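Local structure of ribose 5-phosphate isomerase (Trypanosoma cruzi, 3M1P) at residues A[5-10]-A[33-38]; A[22-27]-A[122-127]; A[65-70]-A[107-112]. The protein is a type B ribose 5-phosphate isomerase that probably interconverts ribose 5-phosphate and ribulose 5-phosphate, and is found as an assembly of four chains. The protein carries 1 engineered substitution. All coordinates share one frame; numbering follows the deposited sequence.

Contact 1 (A[5-10]-A[33-38]); sequences VAIGTD and PVYCGP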
loop_
_atom_site.group_PDB
_atom_site.type_symbol
_atom_site.label_atom_id
_atom_site.label_comp_id
_atom_site.label_asym_id
_atom_site.label_seq_id
_atom_site.Cartn_x
_atom_site.Cartn_y
_atom_site.Cartn_z
ATOM N N VAL A 5 -20.936 -4.052 16.035
ATOM C CA VAL A 5 -19.743 -4.333 15.257
ATOM C C VAL A 5 -18.847 -5.245 16.084
ATOM O O VAL A 5 -18.195 -4.798 17.027
ATOM C CB VAL A 5 -18.982 -3.017 14.892
ATOM C CG1 VAL A 5 -17.625 -3.312 14.206
ATOM C CG2 VAL A 5 -19.835 -2.119 14.025
ATOM N N ALA A 6 -18.804 -6.528 15.740
ATOM C CA ALA A 6 -17.994 -7.460 16.528
ATOM C C ALA A 6 -16.521 -7.343 16.161
ATOM O O ALA A 6 -16.177 -7.259 14.992
ATOM C CB ALA A 6 -18.494 -8.904 16.368
ATOM N N ILE A 7 -15.655 -7.338 17.168
ATOM C CA ILE A 7 -14.225 -7.195 16.940
ATOM C C ILE A 7 -13.473 -8.442 17.407
ATOM O O ILE A 7 -13.663 -8.902 18.537
ATOM C CB ILE A 7 -13.651 -5.918 17.635
ATOM C CG1 ILE A 7 -14.338 -4.651 17.104
ATOM C CG2 ILE A 7 -12.116 -5.852 17.463
ATOM C CD1 ILE A 7 -14.265 -3.433 18.040
ATOM N N GLY A 8 -12.628 -8.991 16.536
ATOM C CA GLY A 8 -11.729 -10.085 16.918
ATOM C C GLY A 8 -10.290 -9.808 16.511
ATOM O O GLY A 8 -10.043 -9.034 15.586
ATOM N N THR A 9 -9.343 -10.417 17.220
ATOM C CA THR A 9 -7.918 -10.339 16.874
ATOM C C THR A 9 -7.240 -11.677 17.159
ATOM O O THR A 9 -7.831 -12.558 17.799
ATOM C CB THR A 9 -7.143 -9.217 17.672
ATOM O OG1 THR A 9 -6.908 -9.638 19.019
ATOM C CG2 THR A 9 -7.885 -7.907 17.691
ATOM N N ASP A 10 -6.013 -11.836 16.676
ATOM C CA ASP A 10 -5.125 -12.857 17.227
ATOM C C ASP A 10 -4.099 -12.177 18.153
ATOM O O ASP A 10 -4.303 -11.023 18.545
ATOM C CB ASP A 10 -4.497 -13.740 16.135
ATOM C CG ASP A 10 -3.546 -12.987 15.225
ATOM O OD1 ASP A 10 -3.494 -11.733 15.275
ATOM O OD2 ASP A 10 -2.830 -13.676 14.457
ATOM N N PRO A 33 -19.075 -1.128 19.374
ATOM C CA PRO A 33 -18.084 -2.202 19.369
ATOM C C PRO A 33 -18.430 -3.310 20.367
ATOM O O PRO A 33 -18.849 -3.032 21.505
ATOM C CB PRO A 33 -16.782 -1.503 19.775
ATOM C CG PRO A 33 -17.191 -0.256 20.455
ATOM C CD PRO A 33 -18.553 0.118 19.974
ATOM N N VAL A 34 -18.273 -4.548 19.913
ATOM C CA VAL A 34 -18.491 -5.736 20.726
ATOM C C VAL A 34 -17.184 -6.497 20.655
ATOM O O VAL A 34 -16.891 -7.187 19.671
ATOM C CB VAL A 34 -19.675 -6.601 20.177
ATOM C CG1 VAL A 34 -19.948 -7.802 21.075
ATOM C CG2 VAL A 34 -20.935 -5.758 20.007
ATOM N N TYR A 35 -16.365 -6.342 21.684
ATOM C CA TYR A 35 -15.052 -6.964 21.656
ATOM C C TYR A 35 -15.106 -8.463 21.975
ATOM O O TYR A 35 -15.532 -8.865 23.068
ATOM C CB TYR A 35 -14.042 -6.238 22.541
ATOM C CG TYR A 35 -12.681 -6.860 22.425
ATOM C CD1 TYR A 35 -11.946 -6.757 21.237
ATOM C CD2 TYR A 35 -12.136 -7.588 23.484
ATOM C CE1 TYR A 35 -10.699 -7.363 21.116
ATOM C CE2 TYR A 35 -10.892 -8.194 23.373
ATOM C CZ TYR A 35 -10.176 -8.072 22.191
ATOM O OH TYR A 35 -8.939 -8.669 22.090
ATOM N N CYS A 36 -14.661 -9.266 21.004
ATOM C CA CYS A 36 -14.727 -10.718 21.079
ATOM C C CYS A 36 -13.362 -11.359 20.842
ATOM O O CYS A 36 -13.280 -12.545 20.548
ATOM C CB CYS A 36 -15.744 -11.253 20.060
ATOM S SG CYS A 36 -17.462 -10.758 20.363
ATOM N N GLY A 37 -12.297 -10.575 20.969
ATOM C CA GLY A 37 -10.942 -11.067 20.716
ATOM C C GLY A 37 -10.343 -11.574 22.011
ATOM O O GLY A 37 -11.036 -11.616 23.030
ATOM N N PRO A 38 -9.048 -11.948 21.995
ATOM C CA PRO A 38 -8.461 -12.495 23.212
ATOM C C PRO A 38 -8.531 -11.467 24.341
ATOM O O PRO A 38 -8.424 -10.258 24.089
ATOM C CB PRO A 38 -7.004 -12.768 22.819
ATOM C CG PRO A 38 -6.976 -12.766 21.356
ATOM C CD PRO A 38 -8.062 -11.855 20.908
#
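Ile7 lies against both Pro33 and Tyr35 on one face of a parallel strand pair, and its two branches divide the work. From CB, which already comes near Tyr35 CD1, the CG2 methyl stands anti to the backbone N and meets the rim of the tyrosine ring in its plane, with Ile7 CG2 3.9 Å from Tyr35 CD1. The CG1 branch, beside the backbone N (chi1 -60°), rises off the strand, and its tip, Ile7 CD1, rests 3.6 Å from Pro33 CB. Ile7 N donates to Val34 O at 2.8 Å, while Ile7 O receives Cys36 N at 2.7 Å; Val34 N to Val5 O precedes them. Past Tyr35 the chain leaves the strand and runs on along one face of the ring: Gly37 N lies over the ring centre and Tyr35 OH donates to Pro38 O at 2.6 Å, a closure that fixes the ring's far end. Thr9 OG1 donates to Asp10 O and faces Pro38 CD. Strand 31-35 forms one border of the chain's sheet; helix 17-26 packs on Val5, Ile7 and Pro33, helix 46-58 on Ala6 and Cys36, and strand 64-69 flanks strand 3-9 on its other side.

Contact 2 (A[22-27]-A[122-127]); sequences LYVKEA and EIIITF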
loop_
_atom_site.group_PDB
_atom_site.type_symbol
_atom_site.label_atom_id
_atom_site.label_comp_id
_atom_site.label_asym_id
_atom_site.label_seq_id
_atom_site.Cartn_x
_atom_site.Cartn_y
_atom_site.Cartn_z
ATOM N N LEU A 22 -11.992 1.919 19.875
ATOM C CA LEU A 22 -12.049 3.358 19.650
ATOM C C LEU A 22 -12.374 3.737 18.194
ATOM O O LEU A 22 -13.226 4.592 17.960
ATOM C CB LEU A 22 -10.750 4.028 20.127
ATOM C CG LEU A 22 -10.658 5.548 19.956
ATOM C CD1 LEU A 22 -11.754 6.267 20.752
ATOM C CD2 LEU A 22 -9.264 6.100 20.323
ATOM N N TYR A 23 -11.716 3.103 17.220
ATOM C CA TYR A 23 -11.953 3.453 15.793
ATOM C C TYR A 23 -13.405 3.201 15.351
ATOM O O TYR A 23 -13.958 3.945 14.528
ATOM C CB TYR A 23 -10.964 2.741 14.842
ATOM C CG TYR A 23 -9.495 2.970 15.174
ATOM C CD1 TYR A 23 -9.072 4.156 15.803
ATOM C CD2 TYR A 23 -8.530 2.010 14.864
ATOM C CE1 TYR A 23 -7.740 4.371 16.113
ATOM C CE2 TYR A 23 -7.188 2.219 15.166
ATOM C CZ TYR A 23 -6.800 3.404 15.795
ATOM O OH TYR A 23 -5.481 3.639 16.104
ATOM N N VAL A 24 -14.008 2.151 15.902
ATOM C CA VAL A 24 -15.412 1.836 15.633
ATOM C C VAL A 24 -16.317 2.956 16.162
ATOM O O VAL A 24 -17.197 3.447 15.447
ATOM C CB VAL A 24 -15.802 0.457 16.233
ATOM C CG1 VAL A 24 -17.308 0.231 16.144
ATOM C CG2 VAL A 24 -15.032 -0.664 15.520
ATOM N N LYS A 25 -16.075 3.372 17.404
ATOM C CA LYS A 25 -16.793 4.512 17.979
ATOM C C LYS A 25 -16.586 5.785 17.163
ATOM O O LYS A 25 -17.522 6.563 16.983
ATOM C CB LYS A 25 -16.376 4.738 19.436
ATOM C CG LYS A 25 -16.837 3.647 20.374
ATOM C CD LYS A 25 -16.294 3.862 21.761
ATOM C CE LYS A 25 -16.910 2.861 22.713
ATOM N NZ LYS A 25 -16.020 2.662 23.883
ATOM N N GLU A 26 -15.372 5.981 16.647
ATOM C CA GLU A 26 -15.071 7.195 15.871
ATOM C C GLU A 26 -15.874 7.299 14.581
ATOM O O GLU A 26 -16.152 8.405 14.124
ATOM C CB GLU A 26 -13.581 7.313 15.562
ATOM C CG GLU A 26 -12.704 7.557 16.768
ATOM C CD GLU A 26 -11.333 8.047 16.364
ATOM O OE1 GLU A 26 -10.328 7.365 16.659
ATOM O OE2 GLU A 26 -11.271 9.123 15.731
ATOM N N ALA A 27 -16.239 6.148 13.999
ATOM C CA ALA A 27 -17.123 6.098 12.826
ATOM C C ALA A 27 -18.486 6.758 13.061
ATOM O O ALA A 27 -19.141 7.208 12.120
ATOM C CB ALA A 27 -17.304 4.653 12.359
ATOM N N GLU A 122 -8.466 4.640 9.481
ATOM C CA GLU A 122 -9.122 5.120 8.284
ATOM C C GLU A 122 -9.928 4.015 7.604
ATOM O O GLU A 122 -11.059 4.248 7.162
ATOM C CB GLU A 122 -8.069 5.669 7.318
ATOM C CG GLU A 122 -8.628 6.367 6.087
ATOM C CD GLU A 122 -7.534 6.778 5.132
ATOM O OE1 GLU A 122 -6.838 5.890 4.607
ATOM O OE2 GLU A 122 -7.352 7.981 4.927
ATOM N N ILE A 123 -9.344 2.819 7.524
ATOM C CA ILE A 123 -10.023 1.650 6.965
ATOM C C ILE A 123 -11.322 1.342 7.735
ATOM O O ILE A 123 -12.385 1.195 7.127
ATOM C CB ILE A 123 -9.086 0.425 6.945
ATOM C CG1 ILE A 123 -7.993 0.602 5.889
ATOM C CG2 ILE A 123 -9.854 -0.908 6.712
ATOM C CD1 ILE A 123 -6.875 -0.415 6.031
ATOM N N ILE A 124 -11.239 1.257 9.061
ATOM C CA ILE A 124 -12.413 0.899 9.867
ATOM C C ILE A 124 -13.529 1.930 9.707
ATOM O O ILE A 124 -14.671 1.567 9.461
ATOM C CB ILE A 124 -12.038 0.637 11.360
ATOM C CG1 ILE A 124 -11.300 -0.700 11.462
ATOM C CG2 ILE A 124 -13.294 0.631 12.278
ATOM C CD1 ILE A 124 -10.594 -0.910 12.779
ATOM N N ILE A 125 -13.177 3.211 9.784
ATOM C CA ILE A 125 -14.150 4.290 9.639
ATOM C C ILE A 125 -14.797 4.306 8.259
ATOM O O ILE A 125 -16.019 4.376 8.148
ATOM C CB ILE A 125 -13.515 5.673 10.012
ATOM C CG1 ILE A 125 -13.254 5.734 11.535
ATOM C CG2 ILE A 125 -14.370 6.856 9.461
ATOM C CD1 ILE A 125 -12.201 6.782 11.979
ATOM N N THR A 126 -13.979 4.226 7.212
ATOM C CA THR A 126 -14.480 4.201 5.845
ATOM C C THR A 126 -15.402 2.997 5.577
ATOM O O THR A 126 -16.454 3.136 4.965
ATOM C CB THR A 126 -13.307 4.199 4.832
ATOM O OG1 THR A 126 -12.417 5.272 5.144
ATOM C CG2 THR A 126 -13.831 4.340 3.407
ATOM N N PHE A 127 -14.988 1.827 6.041
ATOM C CA PHE A 127 -15.776 0.611 5.930
ATOM C C PHE A 127 -17.158 0.779 6.576
ATOM O O PHE A 127 -18.175 0.468 5.962
ATOM C CB PHE A 127 -15.028 -0.519 6.623
ATOM C CG PHE A 127 -15.642 -1.865 6.429
ATOM C CD1 PHE A 127 -15.382 -2.594 5.282
ATOM C CD2 PHE A 127 -16.459 -2.426 7.426
ATOM C CE1 PHE A 127 -15.939 -3.867 5.110
ATOM C CE2 PHE A 127 -17.016 -3.697 7.267
ATOM C CZ PHE A 127 -16.765 -4.415 6.105
#
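Ile125 and Ile124 on one helix meet Tyr23, Val24, Glu26 and Ala27 of segment 22-27, and two neighbouring isoleucines share the whole approach. Ile125 reaches the backbone of its partner: Ile125 CG1 is 3.6 Å from Tyr23 O and also close to Ala27 N, while its tip, Ile125 CD1, touches Glu26 CB at 3.9 Å. The CB of Ala27 rests against the isoleucine's own backbone, and this small side chain lets the two CA atoms, Ala27 CA and Ile125 CA, come within 4.7 Å. Ile124 works through both branches. Its CG2, anti to the backbone N (chi1 -73° for CG1), points at Val24, with Ile124 CG2 3.9 Å from Val24 CG2; the other branch carries Ile124 CD1 to the edge of the Tyr23 ring, 4.1 Å from Tyr23 CD2.

Polar partners flank this apolar layer. Glu26 makes a salt bridge through OE2 with Arg121, one turn before Ile125, and Ala27 O accepts from Gln129, so polar links bracket the isoleucines along the same helix. Val24 and Ala27 also pack on Leu128. The short helical axes pass 8.5 Å apart at 39°, running in broadly the same direction. The two helices belong to one of the two helical layers of a Rossmann-like alpha/beta/alpha sandwich, side by side on one face of its parallel sheet.

Contact 3 (A[65-70]-A[107-112]); sequences GVLAAG and IVCVGE. Engineered in segment 65-70: Ala69 (natural residue Cys).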
loop_
_atom_site.group_PDB
_atom_site.type_symbol
_atom_site.label_atom_id
_atom_site.label_comp_id
_atom_site.label_asym_id
_atom_site.label_seq_id
_atom_site.Cartn_x
_atom_site.Cartn_y
_atom_site.Cartn_z
ATOM N N GLY A 65 -18.261 -7.093 11.196
ATOM C CA GLY A 65 -17.128 -7.652 11.902
ATOM C C GLY A 65 -15.872 -6.864 11.609
ATOM O O GLY A 65 -15.720 -6.317 10.528
ATOM N N VAL A 66 -14.985 -6.795 12.594
ATOM C CA VAL A 66 -13.628 -6.312 12.403
ATOM C C VAL A 66 -12.674 -7.428 12.819
ATOM O O VAL A 66 -12.760 -7.966 13.937
ATOM C CB VAL A 66 -13.342 -5.021 13.214
ATOM C CG1 VAL A 66 -11.859 -4.625 13.111
ATOM C CG2 VAL A 66 -14.239 -3.874 12.732
ATOM N N LEU A 67 -11.788 -7.808 11.910
ATOM C CA LEU A 67 -10.779 -8.802 12.243
ATOM C C LEU A 67 -9.416 -8.222 11.953
ATOM O O LEU A 67 -9.150 -7.776 10.836
ATOM C CB LEU A 67 -11.005 -10.114 11.487
ATOM C CG LEU A 67 -12.278 -10.881 11.870
ATOM C CD1 LEU A 67 -12.559 -12.055 10.893
ATOM C CD2 LEU A 67 -12.226 -11.372 13.332
ATOM N N ALA A 68 -8.582 -8.180 12.987
ATOM C CA ALA A 68 -7.226 -7.676 12.866
ATOM C C ALA A 68 -6.285 -8.783 13.268
ATOM O O ALA A 68 -6.499 -9.449 14.285
ATOM C CB ALA A 68 -7.028 -6.444 13.755
ATOM N N ALA A 69 -5.261 -9.008 12.454
ATOM C CA ALA A 69 -4.255 -10.012 12.749
ATOM C C ALA A 69 -2.903 -9.538 12.226
ATOM O O ALA A 69 -2.725 -8.352 11.951
ATOM C CB ALA A 69 -4.652 -11.374 12.144
ATOM N N GLY A 70 -1.935 -10.438 12.114
ATOM C CA GLY A 70 -0.621 -10.072 11.580
ATOM C C GLY A 70 -0.769 -9.432 10.210
ATOM O O GLY A 70 -0.471 -8.240 10.029
ATOM N N ILE A 107 -17.571 -7.968 6.794
ATOM C CA ILE A 107 -16.407 -8.027 7.684
ATOM C C ILE A 107 -15.182 -7.354 7.047
ATOM O O ILE A 107 -14.833 -7.648 5.911
ATOM C CB ILE A 107 -16.061 -9.490 8.125
ATOM C CG1 ILE A 107 -17.215 -10.107 8.941
ATOM C CG2 ILE A 107 -14.722 -9.514 8.907
ATOM C CD1 ILE A 107 -16.981 -11.516 9.460
ATOM N N VAL A 108 -14.541 -6.441 7.779
ATOM C CA VAL A 108 -13.296 -5.840 7.334
ATOM C C VAL A 108 -12.137 -6.545 8.024
ATOM O O VAL A 108 -12.186 -6.784 9.235
ATOM C CB VAL A 108 -13.255 -4.281 7.528
ATOM C CG1 VAL A 108 -13.364 -3.841 9.009
ATOM C CG2 VAL A 108 -12.009 -3.668 6.859
ATOM N N CYS A 109 -11.118 -6.911 7.246
ATOM C CA CYS A 109 -9.906 -7.520 7.787
ATOM C C CYS A 109 -8.720 -6.610 7.542
ATOM O O CYS A 109 -8.611 -6.009 6.479
ATOM C CB CYS A 109 -9.656 -8.906 7.176
ATOM S SG CYS A 109 -11.075 -10.061 7.390
ATOM N N VAL A 110 -7.837 -6.522 8.534
ATOM C CA VAL A 110 -6.622 -5.716 8.445
ATOM C C VAL A 110 -5.435 -6.449 9.058
ATOM O O VAL A 110 -5.600 -7.352 9.891
ATOM C CB VAL A 110 -6.779 -4.331 9.146
ATOM C CG1 VAL A 110 -7.858 -3.490 8.477
ATOM C CG2 VAL A 110 -7.082 -4.501 10.630
ATOM N N GLY A 111 -4.240 -6.059 8.630
ATOM C CA GLY A 111 -3.002 -6.589 9.187
ATOM C C GLY A 111 -2.272 -5.558 10.033
ATOM O O GLY A 111 -1.901 -4.489 9.534
ATOM N N GLU A 112 -2.084 -5.890 11.311
ATOM C CA GLU A 112 -1.319 -5.082 12.283
ATOM C C GLU A 112 0.171 -4.963 11.926
ATOM O O GLU A 112 0.810 -3.930 12.216
ATOM C CB GLU A 112 -1.477 -5.692 13.689
ATOM C CG GLU A 112 -0.929 -4.844 14.857
ATOM C CD GLU A 112 0.541 -5.125 15.164
ATOM O OE1 GLU A 112 1.049 -6.185 14.737
ATOM O OE2 GLU A 112 1.193 -4.290 15.832
#
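Val66 overlaps Val108 side by side, the two pointing the same way from adjacent parallel strands, with Val66 CG2 3.8 Å from Val108 CG1. That methyl of Val108 is placed between its own backbone N and carbonyl carbon (chi1 62°), which turns it across to the neighbouring strand and also brings it near Gly65 O. Further along the same face, Ala68 CB meets Val110 CG2 at 3.7 Å.

The other face is built from unequal partners. Leu67 slants across Ile107, its CD1 lying 3.9 Å from Ile107 CG2, while its CB faces the sulfur of Cys109. Ile107 CG1 packs directly on the bare backbone of Gly65, 3.8 Å from Gly65 CA. Ala69, an engineered residue that replaces a natural cysteine, follows on this face opposite Gly111.

Five backbone bonds zip the strands in the alternating pattern of a parallel ladder. Gly65, Leu67 and Ala69 offer carbonyls to Val108, Val110 and Glu112, while the N-H groups of Leu67 and Ala69 return to Val108 O and Val110 O. Leu67 N reaches Val108 O at 2.9 Å with a nearly straight N-H...O angle of 169°. The last link, Glu112 N to Ala69 O at 2.6 Å, carries the pairing beyond the strand end.

Helix 117-129 covers the valine face through Ile123, Ile124 and Phe127, whereas helices 46-58 and 73-80 cover Leu67, Ile107 and Cys109. Chemically, then, the contact divides in two: the peptide polar groups that point between the strands satisfy one another within the sheet plane, while the valine face presents only hydrocarbon to its helix and the Leu67 face hydrocarbon and the sulfur of Cys109, consistent with a buried core in which hydrogen bonds join strand to strand and apolar contacts join sheet to helices.

Overall arrangement
From the N terminus, strand 3-9 enters the sheet first, and contact 1 closes the earliest loop when the chain returns through helix 17-26 to border strand 31-35. That helix also supplies one side of contact 2, whose partner comes much later, so contacts 1 and 2 cross along the sequence. Contact 3 follows contact 1 in series and falls entirely within the long span that contact 2 closes. In space, strands 3-9 and 64-69 are neighbours, which merges contacts 1 and 3 into one continuous sheet. Contact 2 lies on one face of that sheet: helix 17-26 packs on the strands of contact 1 and helix 117-129 on those of contact 3, tying one helical layer to both strand pairs.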